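Local coordinates for protein endo-1,4-beta-mannanase (Eisenia fetida, PDB 5Y6T) that probably hydrolyses internal beta-1,4-mannosidic bonds of mannan polysaccharides, as a glycoside hydrolase of family GH5, at residues K21-G26 / D313-Q318; S65-V70 / I295-Q300; V105-N110 / G155-G160; G350-D353 / G358-D361. One frame throughout, in Å; residues are numbered along the deposited sequence.

Contact 1. Residues K21-G26 / D313-Q318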
loop_
_atom_site.group_PDB
_atom_site.type_symbol
_atom_site.label_atom_id
_atom_site.label_comp_id
_atom_site.label_asym_id
_atom_site.label_seq_id
_atom_site.Cartn_x
_atom_site.Cartn_y
_atom_site.Cartn_z
ATOM N N LYS A 21 12.953 -13.754 9.049
ATOM C CA LYS A 21 11.560 -13.407 8.803
ATOM C C LYS A 21 11.148 -12.244 9.685
ATOM O O LYS A 21 11.456 -12.202 10.908
ATOM C CB LYS A 21 10.627 -14.582 9.037
ATOM C CG LYS A 21 9.158 -14.249 8.819
ATOM C CD LYS A 21 8.284 -15.418 9.283
ATOM C CE LYS A 21 6.841 -15.269 8.924
ATOM N NZ LYS A 21 6.600 -15.460 7.493
ATOM N N VAL A 22 10.497 -11.269 9.065
ATOM C CA VAL A 22 10.053 -10.044 9.796
ATOM C C VAL A 22 8.571 -9.841 9.524
ATOM O O VAL A 22 8.077 -10.216 8.489
ATOM C CB VAL A 22 10.876 -8.794 9.399
ATOM C CG1 VAL A 22 12.294 -8.941 9.947
ATOM C CG2 VAL A 22 10.949 -8.574 7.891
ATOM N N PHE A 23 7.888 -9.191 10.467
ATOM C CA PHE A 23 6.464 -8.906 10.342
ATOM C C PHE A 23 6.271 -7.394 10.417
ATOM O O PHE A 23 6.757 -6.787 11.339
ATOM C CB PHE A 23 5.742 -9.579 11.494
ATOM C CG PHE A 23 4.250 -9.390 11.494
ATOM C CD1 PHE A 23 3.692 -8.296 12.114
ATOM C CD2 PHE A 23 3.414 -10.302 10.820
ATOM C CE1 PHE A 23 2.307 -8.112 12.117
ATOM C CE2 PHE A 23 2.033 -10.137 10.848
ATOM C CZ PHE A 23 1.494 -9.081 11.532
ATOM N N MET A 24 5.529 -6.802 9.485
ATOM C CA MET A 24 5.354 -5.362 9.523
ATOM C C MET A 24 4.141 -5.018 10.398
ATOM O O MET A 24 2.985 -5.208 9.999
ATOM C CB MET A 24 5.107 -4.809 8.091
ATOM C CG MET A 24 6.227 -5.108 7.118
ATOM S SD MET A 24 7.758 -4.235 7.477
ATOM C CE MET A 24 8.641 -5.471 8.450
ATOM N N SER A 25 4.402 -4.471 11.578
ATOM C CA SER A 25 3.368 -4.097 12.510
ATOM C C SER A 25 3.325 -2.593 12.673
ATOM O O SER A 25 4.317 -2.022 13.007
ATOM C CB SER A 25 3.601 -4.735 13.872
ATOM O OG SER A 25 2.642 -4.361 14.827
ATOM N N GLY A 26 2.228 -1.953 12.321
ATOM C CA GLY A 26 2.213 -0.519 12.332
ATOM C C GLY A 26 0.890 0.073 11.951
ATOM O O GLY A 26 -0.139 -0.545 12.160
ATOM N N ASP A 313 -3.239 -9.829 16.661
ATOM C CA ASP A 313 -2.853 -11.177 17.037
ATOM C C ASP A 313 -3.102 -12.184 15.889
ATOM O O ASP A 313 -2.312 -13.067 15.653
ATOM C CB ASP A 313 -3.543 -11.651 18.355
ATOM C CG ASP A 313 -2.876 -12.903 18.914
ATOM O OD1 ASP A 313 -1.757 -12.755 19.486
ATOM O OD2 ASP A 313 -3.387 -14.027 18.663
ATOM N N TRP A 314 -4.244 -12.084 15.257
ATOM C CA TRP A 314 -4.640 -12.979 14.194
ATOM C C TRP A 314 -3.624 -12.842 13.067
ATOM O O TRP A 314 -3.157 -13.805 12.538
ATOM C CB TRP A 314 -6.033 -12.635 13.709
ATOM C CG TRP A 314 -6.494 -13.552 12.619
ATOM C CD1 TRP A 314 -6.385 -13.382 11.282
ATOM C CD2 TRP A 314 -7.089 -14.845 12.814
ATOM N NE1 TRP A 314 -6.834 -14.503 10.612
ATOM C CE2 TRP A 314 -7.306 -15.400 11.549
ATOM C CE3 TRP A 314 -7.460 -15.588 13.976
ATOM C CZ2 TRP A 314 -7.928 -16.686 11.361
ATOM C CZ3 TRP A 314 -8.056 -16.854 13.800
ATOM C CH2 TRP A 314 -8.240 -17.408 12.485
ATOM N N ALA A 315 -3.289 -11.598 12.692
ATOM C CA ALA A 315 -2.379 -11.382 11.569
ATOM C C ALA A 315 -1.029 -12.074 11.833
ATOM O O ALA A 315 -0.455 -12.727 10.975
ATOM C CB ALA A 315 -2.159 -9.918 11.372
ATOM N N TYR A 316 -0.554 -11.911 13.059
ATOM C CA TYR A 316 0.760 -12.400 13.490
ATOM C C TYR A 316 0.822 -13.918 13.527
ATOM O O TYR A 316 1.845 -14.524 13.181
ATOM C CB TYR A 316 1.193 -11.777 14.833
ATOM C CG TYR A 316 2.607 -12.144 15.175
ATOM C CD1 TYR A 316 3.688 -11.429 14.608
ATOM C CD2 TYR A 316 2.871 -13.156 16.032
ATOM C CE1 TYR A 316 5.006 -11.773 14.872
ATOM C CE2 TYR A 316 4.180 -13.495 16.344
ATOM C CZ TYR A 316 5.253 -12.817 15.740
ATOM O OH TYR A 316 6.565 -13.132 15.993
ATOM N N THR A 317 -0.271 -14.531 13.953
ATOM C CA THR A 317 -0.251 -15.951 14.244
ATOM C C THR A 317 -0.823 -16.845 13.135
ATOM O O THR A 317 -0.651 -18.039 13.190
ATOM C CB THR A 317 -1.043 -16.231 15.529
ATOM O OG1 THR A 317 -2.403 -15.816 15.387
ATOM C CG2 THR A 317 -0.388 -15.530 16.723
ATOM N N GLN A 318 -1.505 -16.256 12.172
ATOM C CA GLN A 318 -2.221 -17.048 11.144
ATOM C C GLN A 318 -1.656 -16.784 9.747
ATOM O O GLN A 318 -2.400 -16.951 8.733
ATOM C CB GLN A 318 -3.707 -16.683 11.225
ATOM C CG GLN A 318 -4.320 -17.113 12.570
ATOM C CD GLN A 318 -4.287 -18.622 12.746
ATOM O OE1 GLN A 318 -4.331 -19.343 11.789
ATOM N NE2 GLN A 318 -4.230 -19.095 14.006
#

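Contact 2. Residues S65-V70 / I295-Q300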
loop_
_atom_site.group_PDB
_atom_site.type_symbol
_atom_site.label_atom_id
_atom_site.label_comp_id
_atom_site.label_asym_id
_atom_site.label_seq_id
_atom_site.Cartn_x
_atom_site.Cartn_y
_atom_site.Cartn_z
ATOM N N SER A 65 6.617 -0.025 11.434
ATOM C CA SER A 65 6.323 0.325 10.075
ATOM C C SER A 65 5.143 1.233 9.995
ATOM O O SER A 65 4.357 1.390 10.939
ATOM C CB SER A 65 6.122 -0.953 9.251
ATOM O OG SER A 65 5.109 -1.758 9.845
ATOM N N LEU A 66 4.976 1.795 8.794
ATOM C CA LEU A 66 3.882 2.677 8.499
ATOM C C LEU A 66 3.592 2.716 7.011
ATOM O O LEU A 66 4.477 2.501 6.201
ATOM C CB LEU A 66 4.114 4.099 9.084
ATOM C CG LEU A 66 5.180 4.985 8.472
ATOM C CD1 LEU A 66 4.748 5.707 7.184
ATOM C CD2 LEU A 66 5.699 5.915 9.505
ATOM N N ARG A 67 2.364 3.059 6.672
ATOM C CA ARG A 67 1.938 3.257 5.290
ATOM C C ARG A 67 1.438 4.673 5.122
ATOM O O ARG A 67 0.607 5.137 5.885
ATOM C CB ARG A 67 0.830 2.248 4.936
ATOM C CG ARG A 67 0.294 2.307 3.501
ATOM C CD ARG A 67 -0.511 1.019 3.270
ATOM N NE ARG A 67 -1.183 0.954 1.973
ATOM C CZ ARG A 67 -2.475 1.217 1.777
ATOM N NH1 ARG A 67 -3.265 1.739 2.735
ATOM N NH2 ARG A 67 -2.973 1.015 0.553
ATOM N N ILE A 68 1.941 5.361 4.123
ATOM C CA ILE A 68 1.641 6.771 3.920
ATOM C C ILE A 68 1.378 7.052 2.441
ATOM O O ILE A 68 1.981 6.446 1.517
ATOM C CB ILE A 68 2.806 7.666 4.425
ATOM C CG1 ILE A 68 2.347 9.145 4.421
ATOM C CG2 ILE A 68 4.119 7.447 3.660
ATOM C CD1 ILE A 68 3.146 10.010 5.375
ATOM N N TRP A 69 0.489 7.986 2.190
ATOM C CA TRP A 69 0.005 8.251 0.833
ATOM C C TRP A 69 0.522 9.578 0.326
ATOM O O TRP A 69 0.627 10.548 1.109
ATOM C CB TRP A 69 -1.497 8.293 0.810
ATOM C CG TRP A 69 -2.251 7.055 1.187
ATOM C CD1 TRP A 69 -1.758 5.878 1.697
ATOM C CD2 TRP A 69 -3.657 6.876 1.076
ATOM N NE1 TRP A 69 -2.809 4.992 1.958
ATOM C CE2 TRP A 69 -3.974 5.588 1.573
ATOM C CE3 TRP A 69 -4.712 7.692 0.638
ATOM C CZ2 TRP A 69 -5.295 5.102 1.616
ATOM C CZ3 TRP A 69 -5.999 7.193 0.670
ATOM C CH2 TRP A 69 -6.285 5.921 1.157
ATOM N N VAL A 70 0.722 9.651 -0.983
ATOM C CA VAL A 70 1.354 10.853 -1.578
ATOM C C VAL A 70 0.428 11.546 -2.555
ATOM O O VAL A 70 -0.203 12.538 -2.148
ATOM C CB VAL A 70 2.727 10.537 -2.217
ATOM C CG1 VAL A 70 3.406 11.784 -2.764
ATOM C CG2 VAL A 70 3.649 9.789 -1.226
ATOM N N ILE A 295 -2.105 -7.742 5.964
ATOM C CA ILE A 295 -3.443 -7.180 6.161
ATOM C C ILE A 295 -3.189 -5.659 6.307
ATOM O O ILE A 295 -2.996 -5.153 7.445
ATOM C CB ILE A 295 -4.160 -7.780 7.366
ATOM C CG1 ILE A 295 -4.109 -9.325 7.356
ATOM C CG2 ILE A 295 -5.586 -7.224 7.437
ATOM C CD1 ILE A 295 -4.932 -10.026 8.464
ATOM N N GLY A 296 -3.261 -4.962 5.172
ATOM C CA GLY A 296 -2.755 -3.568 5.000
ATOM C C GLY A 296 -3.654 -2.479 5.570
ATOM O O GLY A 296 -3.264 -1.324 5.663
ATOM N N GLU A 297 -4.930 -2.823 5.839
ATOM C CA GLU A 297 -5.851 -1.964 6.567
ATOM C C GLU A 297 -6.903 -2.836 7.283
ATOM O O GLU A 297 -7.383 -3.824 6.741
ATOM C CB GLU A 297 -6.649 -1.070 5.651
ATOM C CG GLU A 297 -5.903 -0.023 4.822
ATOM C CD GLU A 297 -6.802 0.895 3.995
ATOM O OE1 GLU A 297 -8.068 0.936 4.298
ATOM O OE2 GLU A 297 -6.275 1.582 3.048
ATOM N N PHE A 298 -7.280 -2.375 8.462
ATOM C CA PHE A 298 -8.412 -2.886 9.258
ATOM C C PHE A 298 -8.549 -1.944 10.421
ATOM O O PHE A 298 -7.672 -1.141 10.698
ATOM C CB PHE A 298 -8.146 -4.295 9.801
ATOM C CG PHE A 298 -6.910 -4.409 10.623
ATOM C CD1 PHE A 298 -5.629 -4.534 10.061
ATOM C CD2 PHE A 298 -6.962 -4.240 11.983
ATOM C CE1 PHE A 298 -4.496 -4.614 10.858
ATOM C CE2 PHE A 298 -5.832 -4.259 12.762
ATOM C CZ PHE A 298 -4.597 -4.406 12.223
ATOM N N SER A 299 -9.645 -2.070 11.180
ATOM C CA SER A 299 -9.743 -1.237 12.372
ATOM C C SER A 299 -10.760 -1.909 13.294
ATOM O O SER A 299 -11.549 -2.767 12.857
ATOM C CB SER A 299 -10.186 0.161 12.024
ATOM O OG SER A 299 -11.507 0.204 11.553
ATOM N N GLN A 300 -10.678 -1.562 14.575
ATOM C CA GLN A 300 -11.610 -2.049 15.539
ATOM C C GLN A 300 -13.010 -1.460 15.234
ATOM O O GLN A 300 -14.055 -2.163 15.229
ATOM C CB GLN A 300 -11.104 -1.706 16.953
ATOM C CG GLN A 300 -12.018 -2.281 18.067
ATOM C CD GLN A 300 -11.450 -1.894 19.401
ATOM O OE1 GLN A 300 -10.460 -2.473 19.838
ATOM N NE2 GLN A 300 -12.031 -0.911 20.040
#

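Contact 3. Residues V105-N110 / G155-G160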
loop_
_atom_site.group_PDB
_atom_site.type_symbol
_atom_site.label_atom_id
_atom_site.label_comp_id
_atom_site.label_asym_id
_atom_site.label_seq_id
_atom_site.Cartn_x
_atom_site.Cartn_y
_atom_site.Cartn_z
ATOM N N VAL A 105 14.262 10.274 9.239
ATOM C CA VAL A 105 13.664 10.151 10.583
ATOM C C VAL A 105 13.217 8.708 10.855
ATOM O O VAL A 105 13.452 8.145 11.925
ATOM C CB VAL A 105 12.597 11.178 10.812
ATOM C CG1 VAL A 105 11.959 10.986 12.161
ATOM C CG2 VAL A 105 13.252 12.578 10.820
ATOM N N ALA A 106 12.624 8.078 9.831
ATOM C CA ALA A 106 12.185 6.685 9.998
ATOM C C ALA A 106 13.392 5.808 10.288
ATOM O O ALA A 106 13.308 4.924 11.171
ATOM C CB ALA A 106 11.442 6.224 8.755
ATOM N N TYR A 107 14.509 6.028 9.591
ATOM C CA TYR A 107 15.693 5.203 9.842
ATOM C C TYR A 107 16.217 5.367 11.263
ATOM O O TYR A 107 16.532 4.396 11.949
ATOM C CB TYR A 107 16.754 5.574 8.822
ATOM C CG TYR A 107 18.083 4.902 9.014
ATOM C CD1 TYR A 107 18.223 3.567 8.811
ATOM C CD2 TYR A 107 19.222 5.660 9.267
ATOM C CE1 TYR A 107 19.478 2.936 8.962
ATOM C CE2 TYR A 107 20.488 5.036 9.423
ATOM C CZ TYR A 107 20.585 3.688 9.253
ATOM O OH TYR A 107 21.802 3.055 9.416
ATOM N N ALA A 108 16.236 6.605 11.718
ATOM C CA ALA A 108 16.699 6.940 13.071
ATOM C C ALA A 108 15.824 6.279 14.142
ATOM O O ALA A 108 16.268 6.002 15.253
ATOM C CB ALA A 108 16.720 8.432 13.267
ATOM N N ASN A 109 14.580 5.985 13.788
ATOM C CA ASN A 109 13.643 5.302 14.686
ATOM C C ASN A 109 13.330 3.856 14.416
ATOM O O ASN A 109 12.447 3.268 15.003
ATOM C CB ASN A 109 12.396 6.164 14.682
ATOM C CG ASN A 109 12.603 7.457 15.439
ATOM O OD1 ASN A 109 12.450 7.464 16.646
ATOM N ND2 ASN A 109 12.875 8.555 14.738
ATOM N N ASN A 110 14.069 3.256 13.494
ATOM C CA ASN A 110 13.886 1.870 13.111
ATOM C C ASN A 110 12.467 1.504 12.624
ATOM O O ASN A 110 11.883 0.499 13.054
ATOM C CB ASN A 110 14.320 0.923 14.203
ATOM C CG ASN A 110 15.809 1.037 14.484
ATOM O OD1 ASN A 110 16.645 0.800 13.578
ATOM N ND2 ASN A 110 16.152 1.383 15.732
ATOM N N GLY A 155 18.640 4.477 -1.889
ATOM C CA GLY A 155 19.569 4.127 -0.830
ATOM C C GLY A 155 19.065 4.295 0.587
ATOM O O GLY A 155 19.735 3.919 1.538
ATOM N N LYS A 156 17.807 4.713 0.734
ATOM C CA LYS A 156 17.262 4.986 2.052
ATOM C C LYS A 156 16.870 3.629 2.679
ATOM O O LYS A 156 15.980 2.920 2.222
ATOM C CB LYS A 156 16.052 5.892 1.948
ATOM C CG LYS A 156 16.342 7.253 1.380
ATOM C CD LYS A 156 17.196 8.057 2.297
ATOM C CE LYS A 156 17.483 9.417 1.687
ATOM N NZ LYS A 156 18.417 10.204 2.559
ATOM N N VAL A 157 17.524 3.292 3.767
ATOM C CA VAL A 157 17.337 1.993 4.408
ATOM C C VAL A 157 15.945 1.789 5.000
ATOM O O VAL A 157 15.432 0.678 5.048
ATOM C CB VAL A 157 18.424 1.776 5.469
ATOM C CG1 VAL A 157 18.227 0.442 6.142
ATOM C CG2 VAL A 157 19.760 1.727 4.715
ATOM N N ALA A 158 15.325 2.873 5.427
ATOM C CA ALA A 158 13.960 2.805 5.985
ATOM C C ALA A 158 12.877 2.743 4.925
ATOM O O ALA A 158 11.674 2.773 5.304
ATOM C CB ALA A 158 13.685 3.988 6.889
ATOM N N LEU A 159 13.230 2.741 3.634
ATOM C CA LEU A 159 12.197 2.635 2.586
ATOM C C LEU A 159 11.838 1.161 2.486
ATOM O O LEU A 159 12.593 0.371 1.918
ATOM C CB LEU A 159 12.698 3.154 1.276
ATOM C CG LEU A 159 11.845 3.204 0.008
ATOM C CD1 LEU A 159 10.364 3.248 0.314
ATOM C CD2 LEU A 159 12.280 4.354 -0.908
ATOM N N GLY A 160 10.716 0.786 3.027
ATOM C CA GLY A 160 10.313 -0.609 2.975
ATOM C C GLY A 160 9.795 -1.032 1.628
ATOM O O GLY A 160 10.119 -2.156 1.165
#

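Contact 4. Residues G350-D353 / G358-D361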
loop_
_atom_site.group_PDB
_atom_site.type_symbol
_atom_site.label_atom_id
_atom_site.label_comp_id
_atom_site.label_asym_id
_atom_site.label_seq_id
_atom_site.Cartn_x
_atom_site.Cartn_y
_atom_site.Cartn_z
ATOM N N GLY A 350 8.075 -6.960 20.898
ATOM C CA GLY A 350 8.985 -7.961 21.493
ATOM C C GLY A 350 8.770 -9.375 20.976
ATOM O O GLY A 350 9.500 -10.259 21.369
ATOM N N ARG A 351 7.758 -9.634 20.140
ATOM C CA ARG A 351 7.565 -10.975 19.603
ATOM C C ARG A 351 8.574 -11.331 18.561
ATOM O O ARG A 351 9.002 -10.488 17.781
ATOM C CB ARG A 351 6.149 -11.158 19.093
ATOM C CG ARG A 351 5.228 -10.928 20.300
ATOM C CD ARG A 351 3.867 -11.454 20.208
ATOM N NE ARG A 351 3.025 -10.876 21.259
ATOM C CZ ARG A 351 2.783 -11.348 22.497
ATOM N NH1 ARG A 351 3.321 -12.463 22.969
ATOM N NH2 ARG A 351 1.890 -10.712 23.244
ATOM N N ASN A 352 9.004 -12.590 18.579
ATOM C CA ASN A 352 9.879 -13.076 17.545
ATOM C C ASN A 352 9.795 -14.585 17.539
ATOM O O ASN A 352 10.718 -15.283 18.007
ATOM C CB ASN A 352 11.356 -12.628 17.677
ATOM C CG ASN A 352 12.155 -12.945 16.423
ATOM O OD1 ASN A 352 11.590 -13.346 15.404
ATOM N ND2 ASN A 352 13.465 -12.790 16.498
ATOM N N ASP A 353 8.638 -15.042 17.091
ATOM C CA ASP A 353 8.401 -16.461 16.787
ATOM C C ASP A 353 8.625 -16.651 15.296
ATOM O O ASP A 353 7.773 -16.292 14.461
ATOM C CB ASP A 353 6.997 -16.851 17.293
ATOM C CG ASP A 353 6.749 -18.366 17.352
ATOM O OD1 ASP A 353 7.454 -19.174 16.613
ATOM O OD2 ASP A 353 5.799 -18.743 18.122
ATOM N N GLY A 358 7.316 -13.801 12.862
ATOM C CA GLY A 358 8.730 -13.443 12.876
ATOM C C GLY A 358 9.021 -12.188 13.724
ATOM O O GLY A 358 8.299 -11.853 14.674
ATOM N N ARG A 359 10.085 -11.511 13.386
ATOM C CA ARG A 359 10.642 -10.461 14.224
ATOM C C ARG A 359 9.829 -9.169 14.086
ATOM O O ARG A 359 9.573 -8.729 13.007
ATOM C CB ARG A 359 12.083 -10.198 13.821
ATOM C CG ARG A 359 12.739 -9.079 14.578
ATOM C CD ARG A 359 14.256 -9.075 14.346
ATOM N NE ARG A 359 14.946 -8.138 15.240
ATOM C CZ ARG A 359 16.271 -8.070 15.430
ATOM N NH1 ARG A 359 17.107 -8.906 14.822
ATOM N NH2 ARG A 359 16.766 -7.180 16.279
ATOM N N ILE A 360 9.430 -8.588 15.198
ATOM C CA ILE A 360 8.769 -7.296 15.326
ATOM C C ILE A 360 9.775 -6.201 15.650
ATOM O O ILE A 360 9.748 -5.146 14.987
ATOM C CB ILE A 360 7.667 -7.328 16.435
ATOM C CG1 ILE A 360 6.604 -8.377 16.088
ATOM C CG2 ILE A 360 7.100 -5.935 16.692
ATOM C CD1 ILE A 360 5.635 -7.965 14.999
ATOM N N ASP A 361 10.697 -6.434 16.618
ATOM C CA ASP A 361 11.577 -5.338 17.070
ATOM C C ASP A 361 12.773 -5.281 16.123
ATOM O O ASP A 361 13.865 -5.788 16.413
ATOM C CB ASP A 361 12.097 -5.521 18.522
ATOM C CG ASP A 361 10.964 -5.572 19.567
ATOM O OD1 ASP A 361 9.767 -5.249 19.293
ATOM O OD2 ASP A 361 11.246 -5.971 20.698
HETATM O O HOH W 1 10.963 -8.693 18.288
#

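Contact 1. Residues K21-G26 / D313-Q318
Phe23 and Tyr316 meet as a T-shaped (edge-to-face) aromatic pair: the ring centroids lie 5.2 Å apart and the ring planes stand at 72°. Tyr316 supplies the edge. Its CD1 sits over one face of the Phe23 ring, displaced toward the rim, with Phe23 CG 3.8 Å away as its closest atom, while Tyr316 CE1 reaches back to Phe23 CB at 4.1 Å. The far end of the phenyl ring drives on into the helix backbone. Phe23 CE2 lies 3.7 Å from Tyr316 CA and approaches the carbonyl of Ala315 obliquely, whereas Phe23 CZ meets Ala315 CB at 3.8 Å, the methyl lying at the ring edge in its plane. Phe23 holds CG anti to its backbone nitrogen (chi1 -179°), an extension that carries the ring from the 21-26 backbone across to the helix. The ring thus has a methyl at its outer edge and an aromatic edge over one face, and all three residues are buried. The polar end of Tyr316 is satisfied beyond this contact, its OH bonding to Gly358 O and to Asp353 N. Leu348 of helix 338-348 also packs on Phe23. Ala323 of strand 322-325, which runs parallel to strand 20-28, touches both Phe23 and Ala315; helix 308-317 therefore packs outside the seam where the first and last strands close a (beta/alpha)8 barrel, the fold of family GH5.

Contact 2. Residues S65-V70 / I295-Q300
Arg67 and Gly296 mark the nearest backbone approach, CA to CA 8.3 Å, between strands 65-69 and 295-297, whose axes come within 9.3 Å and run at 48° to each other, too far apart to pair directly. Side chains bridge the gap. Arg67 NH1 donates to Glu297 OE2 at 3.0 Å with an N-H...O angle of 148°, forming a salt bridge; the acceptor uses its anti lone pair and stands somewhat out of the guanidinium plane. Fully stretched from its backbone (chi1 -179°), Arg67 meets the glutamate chain at about a right angle, the guanidinium and carboxylate planes well inclined, neither coplanar nor perpendicular. Trp69 lies beside both partners: its NE1 is 3.4 Å above the Arg67 guanidinium plane, offset toward the rim, and its CZ2, at the ring edge, is 3.9 Å from Glu297 OE2. Further bonds fix the guanidinium, from NH1 to Asn28 and from NH2 to Glu163 and Asn166, while Glu297 OE1 is hydrogen-bonded to Tyr268 OH. A leucine in place of Arg67 would probably leave Glu297 OE2 and Glu163 without their cationic mate. OE2 also binds a Tris molecule, probably from the crystallisation liquor, which is consistent with a sugar-binding pocket here. Around this buried centre, strands 112-119 and 262-266 supply Val116, Gln264 and His266, whereas helix 95-108 packs against Leu66 and Ile68 of strand 65-72.

Contact 3. Residues V105-N110 / G155-G160
Val105 O, one residue before the Ala106-Tyr107 surface that meets Ala158, is gripped twice by Asn109: the side-chain ND2 donates at 2.9 Å, nearly straight at 169°, and the backbone N adds a weak bond at 3.1 Å. ND2 comes from above the carbonyl plane, while the oxygen lies close to the amide plane of Asn109. The chain then leaves the helix through a Schellman motif with Asn110, at positive phi, as its C-prime residue. Against this helix end packs the type I turn Lys156 to Leu159, closed by its own Leu159 N to Lys156 O bond. Ala158 CB forms the centre of the joint, lying 3.5 Å from Tyr107 N and 3.7 Å from Ala106 CB. The small side chains of Ala106 and Ala158 let the backbones come close, Tyr107 CA and Ala158 CA being 4.9 Å apart. At the outer margin the Tyr107 ring, turned away from its own backbone nitrogen (chi1 175°), reaches over to the turn and crosses Val157 at a slant; its CD1 meets Val157 CB at 3.8 Å, and CE1 is equally near that atom. Ala158 pairs through its backbone with Val113 of strand 112-119. The end of helix 95-108 is thereby joined to the entry of strand 159-163. Between the two segments themselves the contact is apolar, methyl and ring carbons meeting, with the Lys156-Asp104 salt bridge adding a polar tie to the same helix just before it.

Contact 4. Residues G350-D353 / G358-D361
A short, loosely bonded beta hairpin near the C terminus brings Gly350 to Asp353 against Gly358 to Asp361, their directions 166° apart. Two sound bonds lie toward the open end. Gly350 N donates to Asp361 OD1 at 2.9 Å with an angle of 153°, meeting the carboxylate on its syn side but tilted out of its plane. Asp361 keeps CG anti to its carbonyl carbon and beside its own nitrogen (chi1 -61°), which brings the carboxylate across to the glycine. Next, Ile360 N donates to Arg351 O at 3.2 Å, nearly along the C=O axis. Arg351 O also accepts from a water 2.7 Å away, which in turn accepts from Asp361 N at 2.8 Å and so bridges the segments. Toward the turn the pairing weakens: Gly358 N to Asp353 O is a bent, weak bond, and Asn352 CA offers a C-H contact to Gly358 O at 3.5 Å. In the conformer described, one of two, Arg359 NE donates to Asp361 O at 2.8 Å and NH1 forms a salt bridge with Glu20. Replacing Asp361 by an alanine would probably leave Gly350 N without this acceptor and hold that end of the hairpin less firmly. On the buried side Ile360 CG1 lies 4.1 Å from Arg351 CB, and Ile360 also packs on Phe23 and Tyr316. With Arg359 bonded by its backbone to Lys21 and Phe23, the arrangement is an antiparallel hairpin added outside a (beta/alpha)8 barrel, after its last helix and along its first strand.

From the N terminus, strand 20-28 opens the longest loop, which contact 1 closes when helix 308-317 arrives. Contact 2 nests within it, joining strands 65-72 and 293-297 across the barrel interior, and contact 3 nests within contact 2, joining the end of helix 95-108 to the start of strand 159-163. Contact 4 follows in series, a local hairpin closed after the larger loop. None cross. Contacts 1 and 2 touch through Ser25 and Ser65 on neighbouring strands, whereas contact 3 stands apart, its centre about 20 Å from that of contact 1. Contact 4 lies against contact 1, tying the C-terminal tail to the first strand and helix 308-317.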